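PDB 2A6V: Emp46p from Saccharomyces cerevisiae, which serves as a Ca2+-independent lectin cargo receptor in the secretion of glycoproteins and also has a part in nucleus architecture and gene silencing. Local coordinates for residues 14-19 / 24-29; 29-34 / 40-45; 52-57 / 210-215; 98-103 / 110-115. One frame throughout, in Å; residues are numbered along the deposited sequence. Where two conformers were deposited one is given.

Contact 1 (14-19 / 24-29); sequences PNLLEV and KELSQW. With K (potassium ion), chain D.
P14 and L26 make the close part of this contact. The proline ring brings CG to the end of helix 22-25, 3.5 Å from the carbonyl O of E25. Its CD meets CD2 of L26 at 3.7 Å, the two side chains crossing at about a right angle. L26 can bring that methyl to the ring because its CG lies anti to the carbonyl carbon (chi1 -61°), and L16 adds a looser apolar touch through its own CD2. Toward V19 the packing gives way to solvent. There the extended side chain of E25 runs past V19 in the opposite direction, and OE2 comes within 3.6 Å of V19 CA. The carboxylate is held on both of its oxygens: OE1 accepts from the backbone N of T20 and of D21, while OE2 takes protons from two waters. One of these, 2.8 Å from E25 OE2, also donates to N15 O, and the second reaches E18 O, so water ties the glutamate to the loop. The loop is itself braced by an Asx motif, E18 N donating to N15 OD1 at 3.0 Å. Beyond the helix, a type I turn from L26 to W29 points two carbonyls at one metal, L26 O at 2.8 Å and W29 O at 2.6 Å: a potassium site built on a beta turn at the edge of a legume-lectin-like sandwich.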
# COMPACT_ATOMS: atom_id res chain seq x y z
N PRO A 14 3.82 13.63 6.29
CA PRO A 14 4.69 14.80 6.30
C PRO A 14 6.07 14.35 5.84
O PRO A 14 6.32 13.14 5.74
CB PRO A 14 4.70 15.21 7.77
CG PRO A 14 4.54 13.95 8.49
CD PRO A 14 3.56 13.12 7.65
N ASN A 15 6.96 15.28 5.57
CA ASN A 15 8.31 14.88 5.25
C ASN A 15 8.86 14.25 6.52
O ASN A 15 9.00 14.90 7.53
CB ASN A 15 9.15 16.04 4.75
CG ASN A 15 10.56 15.63 4.49
OD1 ASN A 15 11.32 15.39 5.43
ND2 ASN A 15 10.92 15.49 3.22
N LEU A 16 9.10 12.95 6.48
CA LEU A 16 9.42 12.19 7.68
C LEU A 16 10.72 12.59 8.33
O LEU A 16 10.85 12.54 9.54
CB LEU A 16 9.46 10.70 7.37
CG LEU A 16 8.14 10.13 6.89
CD1 LEU A 16 8.33 8.67 6.60
CD2 LEU A 16 7.02 10.36 7.91
N LEU A 17 11.70 12.93 7.50
CA LEU A 17 12.99 13.31 8.03
C LEU A 17 12.88 14.60 8.80
O LEU A 17 13.50 14.75 9.85
CB LEU A 17 14.00 13.47 6.90
CG LEU A 17 15.43 13.70 7.36
CD1 LEU A 17 15.96 12.59 8.22
CD2 LEU A 17 16.29 13.91 6.15
N GLU A 18 12.06 15.52 8.29
CA GLU A 18 11.93 16.87 8.84
C GLU A 18 10.99 16.96 10.04
O GLU A 18 10.85 18.02 10.63
CB GLU A 18 11.46 17.83 7.75
CG GLU A 18 12.51 18.09 6.67
CD GLU A 18 11.92 18.75 5.44
OE1 GLU A 18 12.34 18.39 4.32
OE2 GLU A 18 11.04 19.62 5.58
N VAL A 19 10.34 15.85 10.39
CA VAL A 19 9.44 15.85 11.54
C VAL A 19 10.21 16.28 12.79
O VAL A 19 11.33 15.82 13.02
CB VAL A 19 8.81 14.46 11.76
CG1 VAL A 19 8.09 14.38 13.13
CG2 VAL A 19 7.81 14.13 10.64
N LYS A 24 2.09 15.71 16.54
CA LYS A 24 1.34 16.69 15.77
C LYS A 24 1.31 16.36 14.28
O LYS A 24 0.25 16.38 13.65
CB LYS A 24 1.92 18.09 15.98
CG LYS A 24 1.24 19.19 15.17
CD LYS A 24 1.47 20.61 15.72
CE LYS A 24 2.62 20.71 16.75
NZ LYS A 24 2.12 20.56 18.16
N GLU A 25 2.47 16.05 13.72
CA GLU A 25 2.59 15.95 12.27
C GLU A 25 2.08 14.61 11.76
O GLU A 25 1.82 14.49 10.58
CB GLU A 25 4.03 16.21 11.81
CG GLU A 25 4.58 17.57 12.27
CD GLU A 25 6.05 17.73 11.96
OE1 GLU A 25 6.83 17.93 12.92
OE2 GLU A 25 6.42 17.64 10.77
N LEU A 26 1.92 13.63 12.65
CA LEU A 26 1.35 12.33 12.26
C LEU A 26 -0.05 12.10 12.81
O LEU A 26 -0.53 10.98 12.87
CB LEU A 26 2.29 11.19 12.67
CG LEU A 26 3.68 11.20 12.05
CD1 LEU A 26 4.57 10.18 12.77
CD2 LEU A 26 3.58 10.91 10.58
N SER A 27 -0.73 13.17 13.21
CA SER A 27 -2.04 13.04 13.87
C SER A 27 -3.13 12.39 13.04
O SER A 27 -4.04 11.78 13.59
CB SER A 27 -2.50 14.42 14.38
OG SER A 27 -2.87 15.25 13.31
N GLN A 28 -3.00 12.48 11.73
CA GLN A 28 -3.96 11.94 10.78
C GLN A 28 -3.67 10.46 10.44
O GLN A 28 -4.40 9.87 9.65
CB GLN A 28 -3.96 12.82 9.51
CG GLN A 28 -4.66 14.18 9.62
CD GLN A 28 -5.88 14.23 10.49
OE1 GLN A 28 -5.85 14.81 11.58
NE2 GLN A 28 -6.96 13.68 10.00
N TRP A 29 -2.62 9.89 11.04
CA TRP A 29 -2.17 8.52 10.73
C TRP A 29 -2.26 7.62 11.95
O TRP A 29 -1.91 8.02 13.07
CB TRP A 29 -0.72 8.52 10.23
CG TRP A 29 -0.60 9.10 8.86
CD1 TRP A 29 -0.46 10.40 8.53
CD2 TRP A 29 -0.65 8.37 7.64
NE1 TRP A 29 -0.43 10.56 7.16
CE2 TRP A 29 -0.54 9.32 6.58
CE3 TRP A 29 -0.80 7.01 7.31
CZ2 TRP A 29 -0.55 8.95 5.23
CZ3 TRP A 29 -0.81 6.64 5.97
CH2 TRP A 29 -0.69 7.60 4.95
K K D . -0.55 9.14 14.95
O HOH W 1 7.91 17.28 8.47
O HOH W 2 8.50 19.85 10.77
O HOH W 3 -2.96 8.46 16.92
O HOH W 4 2.24 9.00 15.83

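Contact 2 (29-34 / 40-45); sequences WTLGDK and GRFVLT. With K (potassium ion), chain D.
L31 lays its CD2 methyl against the ring of F42, reaching CE1 at 3.9 Å, and the two side chains cross at about a right angle. It is the one close pair of side chains across the segments, and it is apolar. Each residue has CG anti to its carbonyl carbon, which in F42 (chi1 -77°) carries the ring toward strand 29-33. Farther along, the backbone takes a positive phi (55°) at D33, just before K34 comes alongside L44. K34 approaches by its main chain, its carbonyl carbon lying 3.9 Å from L44 O, while its amino end leads off from the contact. Within 40-45, CG2 of V43 lies 3.6 Å above one face of the guanidinium plane of R41, offset toward the rim, and NE of the same guanidinium forms a salt bridge with E211. The two strands belong to different sheets. Strand 29-33, which the short helix 22-25 precedes, pairs with 51-56 through T30 with W55 and G32 with S53. Strand 41-43 lies between 36-38 and 209-218, bonded through V43 to K36 and through F42 to I212. L54 of strand 51-56 touches both L31 and F42. The contact thus lies near one margin of the sandwich, between strand 29-33 at the end of its sheet and 41-43, one in from the end of the other.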
# COMPACT_ATOMS: atom_id res chain seq x y z
N TRP A 29 -2.62 9.89 11.04
CA TRP A 29 -2.17 8.52 10.73
C TRP A 29 -2.26 7.62 11.95
O TRP A 29 -1.91 8.02 13.07
CB TRP A 29 -0.72 8.52 10.23
CG TRP A 29 -0.60 9.10 8.86
CD1 TRP A 29 -0.46 10.40 8.53
CD2 TRP A 29 -0.65 8.37 7.64
NE1 TRP A 29 -0.43 10.56 7.16
CE2 TRP A 29 -0.54 9.32 6.58
CE3 TRP A 29 -0.80 7.01 7.31
CZ2 TRP A 29 -0.55 8.95 5.23
CZ3 TRP A 29 -0.81 6.64 5.97
CH2 TRP A 29 -0.69 7.60 4.95
N THR A 30 -2.66 6.38 11.71
CA THR A 30 -2.62 5.32 12.71
C THR A 30 -1.42 4.43 12.45
O THR A 30 -1.29 3.89 11.35
CB THR A 30 -3.89 4.48 12.64
OG1 THR A 30 -5.02 5.31 12.93
CG2 THR A 30 -3.90 3.41 13.71
N LEU A 31 -0.56 4.27 13.44
CA LEU A 31 0.59 3.38 13.40
C LEU A 31 0.15 2.08 14.01
O LEU A 31 -0.23 2.02 15.18
CB LEU A 31 1.76 3.96 14.21
CG LEU A 31 2.62 4.97 13.45
CD1 LEU A 31 1.80 6.12 12.94
CD2 LEU A 31 3.76 5.42 14.34
N GLY A 32 0.20 1.02 13.23
CA GLY A 32 -0.26 -0.28 13.68
C GLY A 32 0.87 -1.24 13.96
O GLY A 32 1.88 -1.26 13.25
N ASP A 33 0.69 -2.04 15.00
CA ASP A 33 1.62 -3.10 15.35
C ASP A 33 3.03 -2.56 15.51
O ASP A 33 3.20 -1.65 16.30
CB ASP A 33 1.45 -4.27 14.38
CG ASP A 33 0.13 -4.95 14.58
OD1 ASP A 33 -0.03 -5.52 15.68
OD2 ASP A 33 -0.80 -4.91 13.76
N LYS A 34 4.03 -3.10 14.81
CA LYS A 34 5.43 -2.80 15.13
C LYS A 34 6.07 -1.66 14.33
O LYS A 34 7.27 -1.40 14.48
CB LYS A 34 6.28 -4.06 15.00
CG LYS A 34 5.83 -5.18 15.90
CD LYS A 34 5.96 -4.77 17.35
CE LYS A 34 5.89 -5.94 18.31
NZ LYS A 34 6.72 -5.67 19.53
N GLY A 40 14.30 8.87 9.90
CA GLY A 40 13.68 9.51 8.76
C GLY A 40 12.80 8.64 7.88
O GLY A 40 12.33 9.12 6.86
N ARG A 41 12.58 7.39 8.25
CA ARG A 41 11.58 6.59 7.54
C ARG A 41 10.89 5.61 8.46
O ARG A 41 11.36 5.32 9.58
CB ARG A 41 12.18 5.89 6.31
CG ARG A 41 12.80 4.53 6.49
CD ARG A 41 13.93 4.46 7.48
NE ARG A 41 14.64 3.18 7.49
CZ ARG A 41 15.61 2.88 8.32
NH1 ARG A 41 15.96 3.72 9.29
NH2 ARG A 41 16.23 1.72 8.21
N PHE A 42 9.71 5.16 8.04
CA PHE A 42 9.01 4.14 8.79
C PHE A 42 9.52 2.76 8.43
O PHE A 42 9.69 2.44 7.27
CB PHE A 42 7.52 4.19 8.52
CG PHE A 42 6.78 5.28 9.24
CD1 PHE A 42 6.67 5.29 10.62
CD2 PHE A 42 6.17 6.31 8.53
CE1 PHE A 42 5.96 6.32 11.27
CE2 PHE A 42 5.44 7.31 9.17
CZ PHE A 42 5.34 7.31 10.52
N VAL A 43 9.80 1.96 9.44
CA VAL A 43 10.14 0.57 9.26
C VAL A 43 8.90 -0.20 9.73
O VAL A 43 8.56 -0.21 10.92
CB VAL A 43 11.39 0.16 10.06
CG1 VAL A 43 11.67 -1.33 9.87
CG2 VAL A 43 12.59 1.02 9.66
N LEU A 44 8.19 -0.80 8.78
CA LEU A 44 6.96 -1.53 9.08
C LEU A 44 7.26 -2.80 9.83
O LEU A 44 6.49 -3.17 10.72
CB LEU A 44 6.21 -1.85 7.77
CG LEU A 44 5.64 -0.67 7.00
CD1 LEU A 44 5.22 -1.12 5.60
CD2 LEU A 44 4.44 -0.05 7.70
N THR A 45 8.37 -3.47 9.50
CA THR A 45 8.70 -4.79 10.04
C THR A 45 10.12 -4.86 10.60
O THR A 45 11.00 -5.50 10.01
CB THR A 45 8.51 -5.88 8.97
OG1 THR A 45 9.29 -5.58 7.81
CG2 THR A 45 7.08 -5.91 8.49
K K D . -0.55 9.14 14.95
O HOH W 3 -2.96 8.46 16.92
O HOH W 4 2.24 9.00 15.83

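Contact 3 (52-57 / 210-215); sequences GSLWLK and FEILKM
The hydrophobic layer between the two antiparallel sheets of a beta sandwich is seen here at two points, where strand 51-56 of one sheet faces strand 209-218 of the other. The backbones stay well apart, with 9.0 Å between the CA atoms of L54 and I212, and side chains alone bridge the distance. L54 extends CD1 toward the stem of I212, where it lies 4.2 Å from CG1 and equally near CB. These two side chains slide past each other in opposite directions, and the end of L54 meets the flank of I212. At the second point CD1 of L56 lies 4.1 Å from CE of M215. The methionine has CG anti to its backbone N (chi1 -179°) and then bends at chi2 (-81°), which turns its terminal methyl toward L56. On strand 51-56 the inward residues alternate regularly, as in any extended strand. On 209-218 they are three apart, and a classic beta bulge accounts for the shift: L213 and K214 both stand opposite T71 of the neighbouring strand, and the chain resumes facing inward at M215. The four side chains are buried and have further neighbours. L31 packs on L54, T199 on I212, and W29 touches both L56 and M215. I197, from the strand beside 51-56, also touches M215, as do I68 and W70 from the strand beside 209-218.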
# COMPACT_ATOMS: atom_id res chain seq x y z
N GLY A 52 3.47 -4.60 10.61
CA GLY A 52 3.25 -3.18 10.85
C GLY A 52 2.40 -2.57 9.78
O GLY A 52 2.33 -3.11 8.67
N SER A 53 1.76 -1.45 10.09
CA SER A 53 0.85 -0.78 9.17
C SER A 53 0.77 0.70 9.42
O SER A 53 1.06 1.18 10.52
CB SER A 53 -0.57 -1.38 9.24
OG SER A 53 -1.10 -1.34 10.56
N LEU A 54 0.41 1.43 8.38
CA LEU A 54 0.14 2.86 8.42
C LEU A 54 -1.18 3.06 7.73
O LEU A 54 -1.31 2.74 6.56
CB LEU A 54 1.22 3.68 7.72
CG LEU A 54 2.59 3.59 8.37
CD1 LEU A 54 3.64 4.07 7.42
CD2 LEU A 54 2.63 4.38 9.66
N TRP A 55 -2.15 3.59 8.44
CA TRP A 55 -3.46 3.88 7.86
C TRP A 55 -3.84 5.33 8.08
O TRP A 55 -3.66 5.88 9.17
CB TRP A 55 -4.53 2.98 8.49
CG TRP A 55 -4.51 1.55 8.06
CD1 TRP A 55 -3.94 0.51 8.71
CD2 TRP A 55 -5.13 1.02 6.89
NE1 TRP A 55 -4.17 -0.65 8.02
CE2 TRP A 55 -4.90 -0.37 6.90
CE3 TRP A 55 -5.89 1.57 5.85
CZ2 TRP A 55 -5.36 -1.20 5.89
CZ3 TRP A 55 -6.36 0.73 4.84
CH2 TRP A 55 -6.10 -0.64 4.89
N LEU A 56 -4.34 5.99 7.04
CA LEU A 56 -4.94 7.32 7.23
C LEU A 56 -6.23 7.19 8.02
O LEU A 56 -7.07 6.33 7.73
CB LEU A 56 -5.21 8.01 5.90
CG LEU A 56 -4.03 8.78 5.35
CD1 LEU A 56 -4.16 8.91 3.85
CD2 LEU A 56 -3.94 10.18 6.01
N LYS A 57 -6.39 8.03 9.04
CA LYS A 57 -7.61 8.04 9.85
C LYS A 57 -8.84 8.54 9.06
O LYS A 57 -9.86 7.85 9.04
CB LYS A 57 -7.41 8.87 11.13
CG LYS A 57 -6.45 8.28 12.16
CD LYS A 57 -6.30 9.21 13.39
CE LYS A 57 -5.14 8.77 14.27
NZ LYS A 57 -4.85 9.79 15.36
N PHE A 210 10.64 -4.01 5.48
CA PHE A 210 9.74 -3.25 4.63
C PHE A 210 9.59 -1.86 5.19
O PHE A 210 9.22 -1.69 6.35
CB PHE A 210 8.38 -3.94 4.53
CG PHE A 210 8.42 -5.27 3.81
CD1 PHE A 210 8.58 -5.31 2.44
CD2 PHE A 210 8.31 -6.45 4.51
CE1 PHE A 210 8.60 -6.51 1.76
CE2 PHE A 210 8.34 -7.67 3.83
CZ PHE A 210 8.48 -7.68 2.44
N GLU A 211 9.86 -0.86 4.36
CA GLU A 211 10.00 0.53 4.81
C GLU A 211 9.22 1.49 3.95
O GLU A 211 9.15 1.31 2.73
CB GLU A 211 11.46 0.93 4.83
CG GLU A 211 12.34 -0.08 5.54
CD GLU A 211 13.78 0.33 5.71
OE1 GLU A 211 14.16 1.42 5.25
OE2 GLU A 211 14.54 -0.44 6.33
N ILE A 212 8.65 2.52 4.57
CA ILE A 212 7.93 3.59 3.88
C ILE A 212 8.71 4.90 4.08
O ILE A 212 8.89 5.35 5.22
CB ILE A 212 6.48 3.73 4.41
CG1 ILE A 212 5.70 2.41 4.22
CG2 ILE A 212 5.78 4.86 3.74
CD1 ILE A 212 5.46 1.98 2.78
N LEU A 213 9.13 5.53 2.99
CA LEU A 213 9.92 6.75 3.06
C LEU A 213 9.08 8.00 2.83
O LEU A 213 9.41 9.08 3.36
CB LEU A 213 11.05 6.71 2.03
CG LEU A 213 12.29 5.92 2.46
CD1 LEU A 213 12.01 4.46 2.62
CD2 LEU A 213 13.38 6.20 1.46
N LYS A 214 8.00 7.90 2.05
CA LYS A 214 7.19 9.04 1.67
C LYS A 214 5.82 8.55 1.24
O LYS A 214 5.65 7.40 0.79
CB LYS A 214 7.85 9.83 0.54
CG LYS A 214 7.20 11.12 0.15
CD LYS A 214 8.13 11.97 -0.81
CE LYS A 214 9.09 11.15 -1.65
NZ LYS A 214 9.80 12.00 -2.67
N MET A 215 4.83 9.39 1.44
CA MET A 215 3.51 9.15 0.85
C MET A 215 2.81 10.48 0.60
O MET A 215 2.76 11.33 1.48
CB MET A 215 2.65 8.25 1.75
CG MET A 215 1.24 7.93 1.17
SD MET A 215 0.04 9.27 1.45
CE MET A 215 -1.43 8.60 0.76

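Contact 4 (98-103 / 110-115); sequences TELFGG and GLMILL
Loop 98-103 passes over strand 111-115 with the CA atoms of F101 and L114 8.6 Å apart, and F101 itself takes left-handed backbone angles (phi 47°) in a tight turn closed by G103 N donating to L100 O. The turn directs two side chains at the strand. L114 sets its CD1 squarely over one face of the F101 ring, 3.6 Å from the centroid and only 5° off the ring normal, a CH-pi contact. Its other methyl, CD2, comes to 3.5 Å from CE2 of the same ring, so both branches of the leucine are used. Beside this pair L100 and M112 meet tip to tip, with CD2 of L100 3.8 Å from SD of M112. The extended start of the methionine, its CG anti to the backbone N (chi1 -178°), lifts the sulfur toward the loop. M112 also packs on Y128, a potassium ligand, and L100 and F101 touch W88 and A86 of the adjoining strand. Between M112 and L114, I113 points the other way, to L160 and L162 of the second sheet. The arrangement is thus a long loop folded over the outer face of one sheet, as in legume-type lectins.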
# COMPACT_ATOMS: atom_id res chain seq x y z
N THR A 98 -5.47 -8.57 11.02
CA THR A 98 -4.24 -8.33 10.28
C THR A 98 -3.76 -9.60 9.58
O THR A 98 -2.56 -9.76 9.32
CB THR A 98 -3.14 -7.85 11.22
OG1 THR A 98 -2.95 -8.82 12.27
CG2 THR A 98 -3.53 -6.55 11.92
N GLU A 99 -4.69 -10.52 9.31
CA GLU A 99 -4.34 -11.85 8.80
C GLU A 99 -3.76 -11.80 7.40
O GLU A 99 -2.96 -12.65 7.04
CB GLU A 99 -5.57 -12.80 8.90
CG GLU A 99 -5.42 -14.22 8.35
CD GLU A 99 -4.46 -15.11 9.13
OE1 GLU A 99 -3.85 -14.65 10.11
OE2 GLU A 99 -4.30 -16.27 8.70
N LEU A 100 -4.13 -10.79 6.64
CA LEU A 100 -3.64 -10.61 5.28
C LEU A 100 -2.57 -9.51 5.22
O LEU A 100 -2.86 -8.32 5.37
CB LEU A 100 -4.83 -10.28 4.37
CG LEU A 100 -4.58 -10.31 2.87
CD1 LEU A 100 -4.01 -11.65 2.38
CD2 LEU A 100 -5.89 -9.99 2.15
N PHE A 101 -1.32 -9.93 5.06
CA PHE A 101 -0.15 -9.04 4.99
C PHE A 101 -0.07 -7.96 6.04
O PHE A 101 0.31 -6.83 5.79
CB PHE A 101 0.05 -8.57 3.53
CG PHE A 101 0.39 -9.70 2.63
CD1 PHE A 101 1.67 -10.19 2.59
CD2 PHE A 101 -0.62 -10.37 1.92
CE1 PHE A 101 2.00 -11.27 1.82
CE2 PHE A 101 -0.32 -11.48 1.17
CZ PHE A 101 1.01 -11.93 1.11
N GLY A 102 -0.45 -8.33 7.26
CA GLY A 102 -0.42 -7.43 8.39
C GLY A 102 -1.44 -6.31 8.36
O GLY A 102 -1.37 -5.38 9.17
N GLY A 103 -2.39 -6.36 7.45
CA GLY A 103 -3.20 -5.20 7.16
C GLY A 103 -4.71 -5.33 7.19
O GLY A 103 -5.40 -4.33 7.38
N GLY A 110 -12.44 -4.03 -1.25
CA GLY A 110 -11.54 -3.05 -1.81
C GLY A 110 -10.45 -3.64 -2.65
O GLY A 110 -10.61 -4.71 -3.24
N LEU A 111 -9.34 -2.92 -2.69
CA LEU A 111 -8.21 -3.17 -3.57
C LEU A 111 -6.97 -3.37 -2.73
O LEU A 111 -6.71 -2.59 -1.81
CB LEU A 111 -8.03 -1.99 -4.51
CG LEU A 111 -6.76 -1.93 -5.33
CD1 LEU A 111 -6.68 -3.07 -6.38
CD2 LEU A 111 -6.63 -0.56 -6.01
N MET A 112 -6.25 -4.44 -3.02
CA MET A 112 -4.96 -4.73 -2.41
C MET A 112 -3.93 -4.85 -3.53
O MET A 112 -4.06 -5.73 -4.39
CB MET A 112 -5.03 -6.05 -1.64
CG MET A 112 -3.73 -6.40 -0.93
SD MET A 112 -3.64 -8.01 -0.17
CE MET A 112 -3.60 -9.05 -1.60
N ILE A 113 -2.88 -4.05 -3.47
CA ILE A 113 -1.77 -4.10 -4.40
C ILE A 113 -0.59 -4.63 -3.62
O ILE A 113 -0.14 -4.01 -2.64
CB ILE A 113 -1.47 -2.71 -5.01
CG1 ILE A 113 -2.73 -2.20 -5.76
CG2 ILE A 113 -0.25 -2.77 -5.90
CD1 ILE A 113 -2.60 -0.80 -6.33
N LEU A 114 -0.07 -5.78 -4.02
CA LEU A 114 0.80 -6.56 -3.20
C LEU A 114 2.14 -6.75 -3.86
O LEU A 114 2.20 -7.17 -5.02
CB LEU A 114 0.16 -7.91 -2.93
CG LEU A 114 0.96 -8.92 -2.15
CD1 LEU A 114 1.28 -8.46 -0.74
CD2 LEU A 114 0.18 -10.23 -2.11
N LEU A 115 3.22 -6.44 -3.14
CA LEU A 115 4.59 -6.78 -3.49
C LEU A 115 4.98 -7.99 -2.68
O LEU A 115 5.04 -7.94 -1.45
CB LEU A 115 5.57 -5.64 -3.20
CG LEU A 115 5.55 -4.51 -4.22
CD1 LEU A 115 4.20 -3.78 -4.28
CD2 LEU A 115 6.66 -3.56 -3.98

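How the contacts relate
Contacts 1, 2 and 3 form one continuous packed region at one end of the sandwich. Contacts 1 and 2 share W29 and one potassium ion, and L26 CD1 meets F42 CZ at 3.7 Å. Contact 2 lies about 6 Å, centre to centre, from contact 3, and L44 N probably bonds F210 O at 2.8 Å. Contact 4 does not touch contact 1, about 23 Å away between centres, but meets contacts 2 and 3. Along the chain it is nested in the loop that contact 3 closes; in space W55 CZ2 comes to 3.5 Å of G103 O. The side chain of L114 lies about 8 Å from the second potassium ion, bound by Y128, I138, E139 and S141, and that of M112 about 4 Å from that of Y128.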